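Local coordinates for protein signal recognition particle receptor FtsY (Sulfolobus acidocaldarius, PDB 5L3S) that belongs to the SRP54-type family of P-loop nucleotide-binding proteins, joining an N-terminal helical bundle to an alpha/beta domain, at residues B[29-34]-B[46-51]; B[104-109]-B[218-223]; B[121-126]-B[278-283]; B[232-237]-B[263-268]. One frame throughout, in Å; residues are numbered along the deposited sequence.

Overall arrangement
Contact 2 is the core of the chain: two neighbouring parallel strands of the central sheet, joined by backbone hydrogen bonds and apolar side chains. Contact 3 touches it through Phe106 and Val121, yet lies at the surface, where helix 114-127 meets a turn by way of a water and a few methyl groups. Contact 4, also at the surface, packs helix 228-239, which follows strand 216-222, against helix 258-266, with salt bridges around a leucine. Contact 1 is buried, but in the separate helical bundle, and almost wholly apolar. Contacts 1 and 4 meet where Asp50 probably hydrogen-bonds Tyr264, Lys46 makes a long, weak ion pair with Glu265 and Ile47 packs on Tyr264, so polar and apolar groups together join bundle and P-loop domain.

Contact 1: residues B[29-34]-B[46-51]; sequences ELRFQL and KILEDL
The guanidinium of Arg31 has the methyl CD1 of Leu48 centred over one face, 4.1 Å above its plane. Two acidic groups lie near its charge: Arg31 NH2 makes a long, weak ion pair with Glu28, and Glu49 OE2 of the facing helix lies 5.5 Å from Arg31 NH2, near but not in contact. The bend at chi3 (-52°) folds the chain so that its CB and its flat head both meet the same methyl, Leu48 CD1, which is 3.5 Å from Arg31 CB. An arginine suits this partly exposed margin because its stem can pack against the leucine while its head stays polar. Segments 29-34 and 46-51 belong to consecutive helices running antiparallel at 150°, a helical hairpin of the SRP54-type helical bundle domain. Leucines fill its inner side. Leu48 sends its other methyl, CD2, to within 4.1 Å of Leu34 CD1, the two side chains sliding past each other in opposite directions. One turn away, Leu30 and Leu51 cross at about a right angle, with Leu30 CD1 4.1 Å from Leu51 CD2. Helix 66-85 packs on this same pair through Val70, and Phe295 of helix 287-295 also touches Leu30.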
loop_
_atom_site.group_PDB
_atom_site.type_symbol
_atom_site.label_atom_id
_atom_site.label_comp_id
_atom_site.label_asym_id
_atom_site.label_seq_id
_atom_site.Cartn_x
_atom_site.Cartn_y
_atom_site.Cartn_z
ATOM N N GLU B 29 -3.965 23.066 13.134
ATOM C CA GLU B 29 -3.319 23.051 11.818
ATOM C C GLU B 29 -2.262 21.947 11.751
ATOM O O GLU B 29 -2.151 21.244 10.747
ATOM C CB GLU B 29 -2.683 24.401 11.489
ATOM C CG GLU B 29 -3.682 25.485 11.117
ATOM C CD GLU B 29 -3.032 26.845 10.907
ATOM O OE1 GLU B 29 -1.827 26.991 11.208
ATOM O OE2 GLU B 29 -3.731 27.771 10.440
ATOM N N LEU B 30 -1.495 21.790 12.826
ATOM C CA LEU B 30 -0.475 20.745 12.871
ATOM C C LEU B 30 -1.083 19.342 12.843
ATOM O O LEU B 30 -0.502 18.422 12.266
ATOM C CB LEU B 30 0.429 20.914 14.092
ATOM C CG LEU B 30 1.355 22.133 14.019
ATOM C CD1 LEU B 30 2.094 22.360 15.337
ATOM C CD2 LEU B 30 2.334 21.986 12.859
ATOM N N ARG B 31 -2.243 19.185 13.473
ATOM C CA ARG B 31 -2.907 17.895 13.508
ATOM C C ARG B 31 -3.297 17.459 12.110
ATOM O O ARG B 31 -3.098 16.310 11.737
ATOM C CB ARG B 31 -4.157 17.925 14.385
ATOM C CG ARG B 31 -4.894 16.582 14.388
ATOM C CD ARG B 31 -6.275 16.695 15.028
ATOM N NE ARG B 31 -6.214 17.326 16.344
ATOM C CZ ARG B 31 -5.747 16.736 17.440
ATOM N NH1 ARG B 31 -5.281 15.486 17.388
ATOM N NH2 ARG B 31 -5.733 17.404 18.592
ATOM N N PHE B 32 -3.842 18.383 11.333
ATOM C CA PHE B 32 -4.260 18.036 9.982
ATOM C C PHE B 32 -3.083 17.829 9.023
ATOM O O PHE B 32 -3.174 17.042 8.083
ATOM C CB PHE B 32 -5.298 19.028 9.474
ATOM C CG PHE B 32 -6.579 18.966 10.244
ATOM C CD1 PHE B 32 -7.343 17.807 10.235
ATOM C CD2 PHE B 32 -6.998 20.035 11.023
ATOM C CE1 PHE B 32 -8.515 17.727 10.962
ATOM C CE2 PHE B 32 -8.160 19.956 11.749
ATOM C CZ PHE B 32 -8.919 18.802 11.720
ATOM N N GLN B 33 -1.973 18.507 9.290
ATOM C CA GLN B 33 -0.755 18.301 8.520
ATOM C C GLN B 33 -0.188 16.899 8.756
ATOM O O GLN B 33 0.162 16.196 7.807
ATOM C CB GLN B 33 0.291 19.376 8.864
ATOM C CG GLN B 33 1.559 19.284 8.021
ATOM C CD GLN B 33 2.393 20.559 8.060
ATOM O OE1 GLN B 33 2.046 21.527 8.743
ATOM N NE2 GLN B 33 3.501 20.562 7.323
ATOM N N LEU B 34 -0.101 16.489 10.018
ATOM C CA LEU B 34 0.383 15.149 10.346
ATOM C C LEU B 34 -0.558 14.068 9.807
ATOM O O LEU B 34 -0.107 13.069 9.246
ATOM C CB LEU B 34 0.554 14.984 11.859
ATOM C CG LEU B 34 1.605 15.904 12.514
ATOM C CD1 LEU B 34 1.538 15.843 14.035
ATOM C CD2 LEU B 34 2.971 15.533 12.020
ATOM N N LYS B 46 -1.167 11.751 20.449
ATOM C CA LYS B 46 -0.206 11.658 21.554
ATOM C C LYS B 46 0.929 12.656 21.371
ATOM O O LYS B 46 1.344 13.315 22.314
ATOM C CB LYS B 46 0.361 10.243 21.675
ATOM C CG LYS B 46 -0.618 9.209 22.202
ATOM C CD LYS B 46 -0.042 7.807 22.052
ATOM C CE LYS B 46 -0.922 6.751 22.698
ATOM N NZ LYS B 46 -0.496 5.375 22.292
ATOM N N ILE B 47 1.422 12.774 20.146
ATOM C CA ILE B 47 2.518 13.693 19.866
ATOM C C ILE B 47 2.118 15.143 20.136
ATOM O O ILE B 47 2.898 15.931 20.692
ATOM C CB ILE B 47 3.009 13.515 18.417
ATOM C CG1 ILE B 47 3.893 12.270 18.337
ATOM C CG2 ILE B 47 3.786 14.732 17.944
ATOM C CD1 ILE B 47 4.310 11.922 16.940
ATOM N N LEU B 48 0.895 15.494 19.760
ATOM C CA LEU B 48 0.429 16.856 19.963
ATOM C C LEU B 48 0.096 17.135 21.431
ATOM O O LEU B 48 0.217 18.273 21.903
ATOM C CB LEU B 48 -0.777 17.136 19.071
ATOM C CG LEU B 48 -0.436 17.167 17.582
ATOM C CD1 LEU B 48 -1.678 17.473 16.798
ATOM C CD2 LEU B 48 0.656 18.194 17.296
ATOM N N GLU B 49 -0.339 16.101 22.146
ATOM C CA GLU B 49 -0.556 16.233 23.586
ATOM C C GLU B 49 0.783 16.428 24.283
ATOM O O GLU B 49 0.879 17.210 25.231
ATOM C CB GLU B 49 -1.274 15.009 24.163
ATOM C CG GLU B 49 -2.767 14.960 23.879
ATOM C CD GLU B 49 -3.517 16.110 24.521
ATOM O OE1 GLU B 49 -3.299 16.367 25.727
ATOM O OE2 GLU B 49 -4.319 16.767 23.818
ATOM N N ASP B 50 1.812 15.720 23.809
ATOM C CA ASP B 50 3.172 15.891 24.329
ATOM C C ASP B 50 3.610 17.337 24.111
ATOM O O ASP B 50 4.169 17.979 24.995
ATOM C CB ASP B 50 4.164 14.967 23.602
ATOM C CG ASP B 50 4.062 13.510 24.039
ATOM O OD1 ASP B 50 3.438 13.238 25.087
ATOM O OD2 ASP B 50 4.631 12.637 23.335
ATOM N N LEU B 51 3.344 17.828 22.905
ATOM C CA LEU B 51 3.735 19.163 22.482
ATOM C C LEU B 51 3.084 20.243 23.354
ATOM O O LEU B 51 3.768 21.117 23.892
ATOM C CB LEU B 51 3.362 19.346 21.005
ATOM C CG LEU B 51 3.658 20.709 20.379
ATOM C CD1 LEU B 51 5.151 21.044 20.493
ATOM C CD2 LEU B 51 3.176 20.742 18.928
#

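Contact 2: residues B[104-109]-B[218-223]; sequences IIFFGV and ILILDS
Phe106 and Ile218 lie side by side on one face of the central sheet, and Phe107 and Leu219 meet on the other, across two parallel strands that are knit closely at this level. Ile218 takes part twice through its backbone: its N donates to Ile105 O at 2.9 Å, and its O accepts from Phe107 N at 3.1 Å. Ile220 N then reaches Phe107 O at 2.8 Å, a nearly straight bond (169°). On the Phe106 face, the CD1 methyl of Ile218 comes within 3.7 Å of Phe106 CE2 and is also met by CG2 of Ile104, while Ile220 CD1 approaches the edge of the same ring. Beta-branched isoleucines suit the extended backbone, and the broad phenylalanine rings fill the layer between sheet and helices. On the other face, the side chains of Phe107 and Leu219 cross at about a right angle. The loose side begins beyond Gly108, where the strands part: a water takes the place of a direct bond, accepting from Val109 N at 2.8 Å and donating to Ile220 O. Gly108 adopts backbone angles (157°/179°) that leave no room for a beta carbon, which is why glycine suits the place. A strand that runs through Gly108 into a loop, with Asn110 and Gly111 at the bound phosphoaminophosphonic acid-guanylate ester, is consistent with the P-loop of this nucleotide-binding fold.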
loop_
_atom_site.group_PDB
_atom_site.type_symbol
_atom_site.label_atom_id
_atom_site.label_comp_id
_atom_site.label_asym_id
_atom_site.label_seq_id
_atom_site.Cartn_x
_atom_site.Cartn_y
_atom_site.Cartn_z
ATOM N N ILE B 104 20.426 -11.860 5.621
ATOM C CA ILE B 104 19.336 -10.905 5.771
ATOM C C ILE B 104 18.064 -11.501 5.188
ATOM O O ILE B 104 18.094 -12.077 4.098
ATOM C CB ILE B 104 19.647 -9.617 4.996
ATOM C CG1 ILE B 104 21.041 -9.098 5.376
ATOM C CG2 ILE B 104 18.549 -8.561 5.234
ATOM C CD1 ILE B 104 21.424 -7.812 4.676
ATOM N N ILE B 105 16.951 -11.359 5.905
ATOM C CA ILE B 105 15.665 -11.821 5.388
ATOM C C ILE B 105 14.735 -10.622 5.273
ATOM O O ILE B 105 14.853 -9.652 6.049
ATOM C CB ILE B 105 15.058 -12.948 6.271
ATOM C CG1 ILE B 105 13.835 -13.605 5.593
ATOM C CG2 ILE B 105 14.729 -12.422 7.656
ATOM C CD1 ILE B 105 13.433 -14.946 6.234
ATOM N N PHE B 106 13.846 -10.684 4.283
ATOM C CA PHE B 106 12.897 -9.609 3.980
ATOM C C PHE B 106 11.501 -10.216 4.033
ATOM O O PHE B 106 11.268 -11.283 3.447
ATOM C CB PHE B 106 13.158 -9.062 2.565
ATOM C CG PHE B 106 14.525 -8.454 2.384
ATOM C CD1 PHE B 106 15.655 -9.260 2.271
ATOM C CD2 PHE B 106 14.684 -7.082 2.314
ATOM C CE1 PHE B 106 16.911 -8.703 2.104
ATOM C CE2 PHE B 106 15.942 -6.512 2.152
ATOM C CZ PHE B 106 17.058 -7.319 2.047
ATOM N N PHE B 107 10.583 -9.580 4.760
ATOM C CA PHE B 107 9.194 -10.053 4.756
ATOM C C PHE B 107 8.204 -8.894 4.863
ATOM O O PHE B 107 8.588 -7.744 5.082
ATOM C CB PHE B 107 8.949 -11.110 5.859
ATOM C CG PHE B 107 9.375 -10.675 7.258
ATOM C CD1 PHE B 107 8.534 -9.900 8.058
ATOM C CD2 PHE B 107 10.589 -11.107 7.796
ATOM C CE1 PHE B 107 8.922 -9.516 9.348
ATOM C CE2 PHE B 107 10.981 -10.731 9.075
ATOM C CZ PHE B 107 10.146 -9.932 9.851
ATOM N N GLY B 108 6.928 -9.190 4.695
ATOM C CA GLY B 108 5.919 -8.136 4.776
ATOM C C GLY B 108 4.691 -8.600 4.015
ATOM O O GLY B 108 4.694 -9.692 3.437
ATOM N N VAL B 109 3.642 -7.777 3.993
ATOM C CA VAL B 109 2.406 -8.198 3.346
ATOM C C VAL B 109 2.517 -8.178 1.827
ATOM O O VAL B 109 3.476 -7.657 1.261
ATOM C CB VAL B 109 1.169 -7.354 3.820
ATOM C CG1 VAL B 109 1.075 -7.358 5.336
ATOM C CG2 VAL B 109 1.245 -5.938 3.306
ATOM N N ILE B 218 14.310 -7.601 8.013
ATOM C CA ILE B 218 13.764 -6.349 7.517
ATOM C C ILE B 218 12.300 -6.506 7.121
ATOM O O ILE B 218 11.967 -7.307 6.253
ATOM C CB ILE B 218 14.540 -5.818 6.297
ATOM C CG1 ILE B 218 16.019 -5.613 6.658
ATOM C CG2 ILE B 218 13.925 -4.505 5.804
ATOM C CD1 ILE B 218 16.867 -5.122 5.502
ATOM N N LEU B 219 11.445 -5.731 7.773
ATOM C CA LEU B 219 10.041 -5.650 7.396
ATOM C C LEU B 219 9.913 -4.615 6.295
ATOM O O LEU B 219 10.470 -3.514 6.393
ATOM C CB LEU B 219 9.193 -5.243 8.599
ATOM C CG LEU B 219 7.723 -4.899 8.278
ATOM C CD1 LEU B 219 6.980 -6.110 7.758
ATOM C CD2 LEU B 219 7.033 -4.263 9.519
ATOM N N ILE B 220 9.198 -4.972 5.230
ATOM C CA ILE B 220 8.897 -4.010 4.177
ATOM C C ILE B 220 7.485 -3.429 4.368
ATOM O O ILE B 220 6.524 -4.173 4.518
ATOM C CB ILE B 220 9.016 -4.641 2.779
ATOM C CG1 ILE B 220 10.393 -5.310 2.602
ATOM C CG2 ILE B 220 8.791 -3.582 1.712
ATOM C CD1 ILE B 220 11.548 -4.354 2.860
ATOM N N LEU B 221 7.389 -2.101 4.408
ATOM C CA LEU B 221 6.104 -1.402 4.479
ATOM C C LEU B 221 5.945 -0.481 3.266
ATOM O O LEU B 221 6.909 0.127 2.803
ATOM C CB LEU B 221 5.983 -0.590 5.795
ATOM C CG LEU B 221 6.007 -1.395 7.108
ATOM C CD1 LEU B 221 6.113 -0.502 8.345
ATOM C CD2 LEU B 221 4.772 -2.315 7.223
ATOM N N ASP B 222 4.715 -0.390 2.762
ATOM C CA ASP B 222 4.353 0.474 1.644
ATOM C C ASP B 222 4.045 1.877 2.177
ATOM O O ASP B 222 3.147 2.043 3.003
ATOM C CB ASP B 222 3.079 -0.101 0.979
ATOM C CG ASP B 222 2.751 0.540 -0.363
ATOM O OD1 ASP B 222 3.043 1.739 -0.564
ATOM O OD2 ASP B 222 2.190 -0.180 -1.230
ATOM N N SER B 223 4.760 2.890 1.696
ATOM C CA SER B 223 4.530 4.254 2.206
ATOM C C SER B 223 3.187 4.858 1.791
ATOM O O SER B 223 2.774 5.873 2.357
ATOM C CB SER B 223 5.661 5.200 1.819
ATOM O OG SER B 223 5.651 5.461 0.429
HETATM O O HOH W 1 4.169 -5.427 5.453
#

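Contact 3: residues B[121-126]-B[278-283]; sequences VVNMLK and NYDDLI
Tyr279 is the first residue of 278-283 to touch helix 114-127, laying its CB 3.8 Å from Asn123 CB. The two side chains cross at about a right angle, and beyond CB the tyrosine leads away, its OH bonded to His151 of helix 144-155. Its backbone carbonyl is more engaged here: a water donates to Tyr279 O at 2.8 Å and receives a weak bond from Asn123 ND2. With CG anti to the backbone N (chi1 -174°), Asn123 turns its amide to this water, and asparagine is short enough to leave room for one. Asp280 comes next, only skirting the amide, and occupies a corner of the type I turn from Asn278 to Asp281. That turn is closed by Asp281 N on Asn278 O and braced by Asp281 OD2, which takes Asn278 N at 3.0 Å from above the carboxylate plane. Asp281 is also the centre of an inverse gamma turn that swings the chain into strand 282-284, the antiparallel edge of the P-loop domain's sheet. There Leu282 points at the helix: its CD2 is 4.1 Å from Met124 CE, brought round by the bend at chi3 (54°), and 4.3 Å from Val121 CG2. The chemistry is thus divided, apolar toward the sheet and water-mediated at the turn, which implies a light surface contact, held by van der Waals packing and one water bridge with a weak arm rather than by direct polar bonds.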
loop_
_atom_site.group_PDB
_atom_site.type_symbol
_atom_site.label_atom_id
_atom_site.label_comp_id
_atom_site.label_asym_id
_atom_site.label_seq_id
_atom_site.Cartn_x
_atom_site.Cartn_y
_atom_site.Cartn_z
ATOM N N VAL B 121 18.913 -3.649 -2.946
ATOM C CA VAL B 121 19.883 -3.921 -1.895
ATOM C C VAL B 121 21.101 -4.627 -2.481
ATOM O O VAL B 121 22.242 -4.288 -2.161
ATOM C CB VAL B 121 19.259 -4.722 -0.726
ATOM C CG1 VAL B 121 20.343 -5.149 0.277
ATOM C CG2 VAL B 121 18.204 -3.871 -0.003
ATOM N N VAL B 122 20.877 -5.601 -3.353
ATOM C CA VAL B 122 21.996 -6.189 -4.096
ATOM C C VAL B 122 22.823 -5.125 -4.814
ATOM O O VAL B 122 24.055 -5.127 -4.745
ATOM C CB VAL B 122 21.509 -7.206 -5.159
ATOM C CG1 VAL B 122 22.687 -7.647 -6.051
ATOM C CG2 VAL B 122 20.871 -8.396 -4.484
ATOM N N ASN B 123 22.144 -4.224 -5.525
ATOM C CA ASN B 123 22.849 -3.149 -6.221
ATOM C C ASN B 123 23.687 -2.288 -5.274
ATOM O O ASN B 123 24.823 -1.936 -5.585
ATOM C CB ASN B 123 21.890 -2.262 -7.003
ATOM C CG ASN B 123 22.610 -1.236 -7.832
ATOM O OD1 ASN B 123 23.264 -1.571 -8.811
ATOM N ND2 ASN B 123 22.500 0.029 -7.442
ATOM N N MET B 124 23.138 -1.977 -4.109
ATOM C CA MET B 124 23.853 -1.140 -3.156
ATOM C C MET B 124 25.062 -1.915 -2.627
ATOM O O MET B 124 26.153 -1.367 -2.524
ATOM C CB MET B 124 22.935 -0.700 -2.011
ATOM C CG MET B 124 23.653 0.104 -0.918
ATOM S SD MET B 124 22.516 0.467 0.427
ATOM C CE MET B 124 21.908 -1.166 0.834
ATOM N N LEU B 125 24.871 -3.201 -2.334
ATOM C CA LEU B 125 25.962 -4.042 -1.819
ATOM C C LEU B 125 27.103 -4.198 -2.832
ATOM O O LEU B 125 28.294 -4.143 -2.466
ATOM C CB LEU B 125 25.430 -5.414 -1.366
ATOM C CG LEU B 125 24.475 -5.403 -0.160
ATOM C CD1 LEU B 125 23.788 -6.760 0.060
ATOM C CD2 LEU B 125 25.194 -4.973 1.110
ATOM N N LYS B 126 26.745 -4.382 -4.101
ATOM C CA LYS B 126 27.739 -4.453 -5.167
ATOM C C LYS B 126 28.590 -3.194 -5.239
ATOM O O LYS B 126 29.809 -3.278 -5.412
ATOM C CB LYS B 126 27.099 -4.701 -6.533
ATOM C CG LYS B 126 26.588 -6.099 -6.757
ATOM C CD LYS B 126 26.718 -6.482 -8.224
ATOM C CE LYS B 126 25.865 -5.596 -9.121
ATOM N NZ LYS B 126 26.217 -5.781 -10.560
ATOM N N ASN B 278 13.824 1.380 -10.404
ATOM C CA ASN B 278 15.180 1.058 -10.863
ATOM C C ASN B 278 16.081 0.712 -9.689
ATOM O O ASN B 278 15.777 1.062 -8.553
ATOM C CB ASN B 278 15.800 2.225 -11.635
ATOM C CG ASN B 278 15.074 2.528 -12.929
ATOM O OD1 ASN B 278 14.599 1.625 -13.610
ATOM N ND2 ASN B 278 14.996 3.809 -13.281
ATOM N N TYR B 279 17.202 0.047 -9.965
ATOM C CA TYR B 279 18.017 -0.508 -8.897
ATOM C C TYR B 279 18.603 0.577 -8.004
ATOM O O TYR B 279 18.762 0.374 -6.805
ATOM C CB TYR B 279 19.127 -1.386 -9.464
ATOM C CG TYR B 279 18.604 -2.593 -10.213
ATOM C CD1 TYR B 279 17.435 -3.229 -9.817
ATOM C CD2 TYR B 279 19.276 -3.085 -11.324
ATOM C CE1 TYR B 279 16.948 -4.336 -10.514
ATOM C CE2 TYR B 279 18.799 -4.179 -12.021
ATOM C CZ TYR B 279 17.644 -4.802 -11.611
ATOM O OH TYR B 279 17.179 -5.896 -12.319
ATOM N N ASP B 280 18.918 1.721 -8.595
ATOM C CA ASP B 280 19.501 2.858 -7.848
ATOM C C ASP B 280 18.470 3.576 -6.963
ATOM O O ASP B 280 18.830 4.421 -6.138
ATOM C CB ASP B 280 20.105 3.852 -8.843
ATOM C CG ASP B 280 21.153 4.762 -8.215
ATOM O OD1 ASP B 280 21.903 4.291 -7.330
ATOM O OD2 ASP B 280 21.235 5.948 -8.618
ATOM N N ASP B 281 17.187 3.243 -7.123
ATOM C CA ASP B 281 16.122 4.010 -6.446
ATOM C C ASP B 281 15.933 3.666 -4.965
ATOM O O ASP B 281 14.855 3.276 -4.532
ATOM C CB ASP B 281 14.804 3.913 -7.219
ATOM C CG ASP B 281 14.915 4.518 -8.608
ATOM O OD1 ASP B 281 15.845 5.314 -8.829
ATOM O OD2 ASP B 281 14.090 4.197 -9.481
ATOM N N LEU B 282 17.002 3.832 -4.196
ATOM C CA LEU B 282 16.995 3.486 -2.790
ATOM C C LEU B 282 17.843 4.550 -2.090
ATOM O O LEU B 282 18.964 4.802 -2.493
ATOM C CB LEU B 282 17.630 2.103 -2.593
ATOM C CG LEU B 282 17.533 1.464 -1.201
ATOM C CD1 LEU B 282 16.143 0.981 -0.911
ATOM C CD2 LEU B 282 18.546 0.331 -1.034
ATOM N N ILE B 283 17.301 5.183 -1.057
ATOM C CA ILE B 283 18.069 6.161 -0.295
ATOM C C ILE B 283 18.078 5.823 1.193
ATOM O O ILE B 283 17.137 5.224 1.701
ATOM C CB ILE B 283 17.548 7.607 -0.511
ATOM C CG1 ILE B 283 16.058 7.693 -0.184
ATOM C CG2 ILE B 283 17.803 8.068 -1.948
ATOM C CD1 ILE B 283 15.518 9.137 -0.187
HETATM O O HOH W 2 20.489 0.417 -4.651
#

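Contact 4: residues B[232-237]-B[263-268]; sequences QARHFE and AYELKK
This is a surface contact between two helices beside the central sheet, in which Leu266 packs on Ala233 and Arg234 with an ion pair to each side. CD1 of Leu266 lies 3.6 Å from Ala233 CB, an approach that the small alanine permits, and its CD2 is 3.9 Å from Arg234 CG. Arg234 runs on, extended from CG to NE, until NH2 makes a salt bridge with Glu265 OE1. The modelled 2.5 Å between Arg234 NH2 and Glu265 OE1 is very short and its exact value doubtful, but the oxygen does sit at the guanidinium edge, with the two flat groups 56° apart. The other oxygen of Glu265 makes a long, weak ion pair with Lys46 of helix 41-55. Helices 228-239 and 258-266 are the connections of successive beta-alpha-beta crossovers linking strands 216-222, 244-248 and 270-274; Ala233 also rests on Leu219 and Leu221 of the first strand. The second helix has a wider pi-type turn at 263-266, and Lys267 adopts positive phi (52°) and returns its NZ to Ala263 O at 2.9 Å, from above the carbonyl plane. Lys268 then bends at chi2 (-67°) toward Glu237, forming a salt bridge of 3.3 Å between Lys268 NZ and Glu237 OE1. Tyr242 is the stronger partner of this ammonium, offering its backbone O as acceptor and its ring for a cation-pi contact.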
loop_
_atom_site.group_PDB
_atom_site.type_symbol
_atom_site.label_atom_id
_atom_site.label_comp_id
_atom_site.label_asym_id
_atom_site.label_seq_id
_atom_site.Cartn_x
_atom_site.Cartn_y
_atom_site.Cartn_z
ATOM N N GLN B 232 0.326 -3.488 10.683
ATOM C CA GLN B 232 1.252 -4.499 10.147
ATOM C C GLN B 232 2.550 -4.569 10.965
ATOM O O GLN B 232 3.012 -5.642 11.354
ATOM C CB GLN B 232 1.604 -4.189 8.680
ATOM C CG GLN B 232 0.448 -4.312 7.692
ATOM C CD GLN B 232 0.789 -3.708 6.344
ATOM O OE1 GLN B 232 1.955 -3.680 5.934
ATOM N NE2 GLN B 232 -0.224 -3.208 5.652
ATOM N N ALA B 233 3.138 -3.414 11.213
ATOM C CA ALA B 233 4.372 -3.340 11.990
ATOM C C ALA B 233 4.223 -3.892 13.409
ATOM O O ALA B 233 5.123 -4.578 13.892
ATOM C CB ALA B 233 4.879 -1.916 12.024
ATOM N N ARG B 234 3.105 -3.581 14.076
ATOM C CA ARG B 234 2.866 -4.050 15.450
ATOM C C ARG B 234 2.717 -5.566 15.524
ATOM O O ARG B 234 3.328 -6.228 16.368
ATOM C CB ARG B 234 1.588 -3.444 16.032
ATOM C CG ARG B 234 1.672 -2.005 16.464
ATOM C CD ARG B 234 0.357 -1.622 17.128
ATOM N NE ARG B 234 0.281 -0.204 17.459
ATOM C CZ ARG B 234 0.833 0.351 18.532
ATOM N NH1 ARG B 234 1.525 -0.385 19.395
ATOM N NH2 ARG B 234 0.685 1.654 18.740
ATOM N N HIS B 235 1.863 -6.094 14.656
ATOM C CA HIS B 235 1.584 -7.519 14.601
ATOM C C HIS B 235 2.829 -8.321 14.270
ATOM O O HIS B 235 3.108 -9.315 14.924
ATOM C CB HIS B 235 0.496 -7.817 13.570
ATOM C CG HIS B 235 -0.892 -7.649 14.093
ATOM N ND1 HIS B 235 -1.603 -8.685 14.658
ATOM C CD2 HIS B 235 -1.706 -6.568 14.129
ATOM C CE1 HIS B 235 -2.794 -8.247 15.028
ATOM N NE2 HIS B 235 -2.883 -6.966 14.714
ATOM N N PHE B 236 3.562 -7.894 13.248
ATOM C CA PHE B 236 4.778 -8.601 12.838
ATOM C C PHE B 236 5.842 -8.548 13.933
ATOM O O PHE B 236 6.578 -9.512 14.147
ATOM C CB PHE B 236 5.334 -8.026 11.525
ATOM C CG PHE B 236 4.727 -8.628 10.284
ATOM C CD1 PHE B 236 4.669 -10.003 10.113
ATOM C CD2 PHE B 236 4.246 -7.818 9.272
ATOM C CE1 PHE B 236 4.117 -10.553 8.952
ATOM C CE2 PHE B 236 3.688 -8.360 8.106
ATOM C CZ PHE B 236 3.624 -9.723 7.950
ATOM N N GLU B 237 5.924 -7.428 14.640
ATOM C CA GLU B 237 6.887 -7.338 15.729
ATOM C C GLU B 237 6.530 -8.329 16.836
ATOM O O GLU B 237 7.407 -8.988 17.390
ATOM C CB GLU B 237 6.992 -5.905 16.275
ATOM C CG GLU B 237 7.749 -5.785 17.599
ATOM C CD GLU B 237 9.166 -6.335 17.530
ATOM O OE1 GLU B 237 9.741 -6.402 16.421
ATOM O OE2 GLU B 237 9.709 -6.703 18.593
ATOM N N ALA B 263 8.924 4.788 15.039
ATOM C CA ALA B 263 9.863 5.221 16.061
ATOM C C ALA B 263 9.133 5.507 17.365
ATOM O O ALA B 263 9.556 5.060 18.432
ATOM C CB ALA B 263 10.621 6.448 15.594
ATOM N N TYR B 264 8.025 6.240 17.276
ATOM C CA TYR B 264 7.316 6.684 18.471
ATOM C C TYR B 264 6.666 5.519 19.224
ATOM O O TYR B 264 6.798 5.417 20.439
ATOM C CB TYR B 264 6.278 7.767 18.117
ATOM C CG TYR B 264 5.642 8.438 19.303
ATOM C CD1 TYR B 264 4.483 7.934 19.878
ATOM C CD2 TYR B 264 6.203 9.588 19.855
ATOM C CE1 TYR B 264 3.903 8.556 20.971
ATOM C CE2 TYR B 264 5.630 10.212 20.935
ATOM C CZ TYR B 264 4.484 9.694 21.492
ATOM O OH TYR B 264 3.924 10.326 22.579
ATOM N N GLU B 265 5.976 4.642 18.503
ATOM C CA GLU B 265 5.272 3.509 19.110
ATOM C C GLU B 265 6.115 2.257 19.355
ATOM O O GLU B 265 5.972 1.611 20.388
ATOM C CB GLU B 265 4.085 3.092 18.238
ATOM C CG GLU B 265 2.933 4.040 18.297
ATOM C CD GLU B 265 2.317 4.070 19.669
ATOM O OE1 GLU B 265 2.116 2.978 20.244
ATOM O OE2 GLU B 265 2.047 5.178 20.172
ATOM N N LEU B 266 6.952 1.897 18.388
ATOM C CA LEU B 266 7.596 0.583 18.390
ATOM C C LEU B 266 9.107 0.632 18.578
ATOM O O LEU B 266 9.752 -0.411 18.663
ATOM C CB LEU B 266 7.280 -0.159 17.091
ATOM C CG LEU B 266 5.789 -0.339 16.796
ATOM C CD1 LEU B 266 5.576 -1.047 15.468
ATOM C CD2 LEU B 266 5.136 -1.090 17.934
ATOM N N LYS B 267 9.658 1.842 18.640
ATOM C CA LYS B 267 11.102 2.039 18.672
ATOM C C LYS B 267 11.803 1.303 17.540
ATOM O O LYS B 267 12.870 0.729 17.743
ATOM C CB LYS B 267 11.703 1.632 20.032
ATOM C CG LYS B 267 11.278 2.535 21.181
ATOM C CD LYS B 267 11.418 3.986 20.764
ATOM C CE LYS B 267 10.510 4.908 21.561
ATOM N NZ LYS B 267 10.413 6.242 20.906
ATOM N N LYS B 268 11.197 1.311 16.353
ATOM C CA LYS B 268 11.778 0.629 15.201
ATOM C C LYS B 268 12.248 1.657 14.181
ATOM O O LYS B 268 11.563 2.640 13.925
ATOM C CB LYS B 268 10.761 -0.329 14.555
ATOM C CG LYS B 268 10.403 -1.511 15.441
ATOM C CD LYS B 268 11.607 -2.445 15.622
ATOM C CE LYS B 268 11.222 -3.679 16.429
ATOM N NZ LYS B 268 12.398 -4.467 16.871
#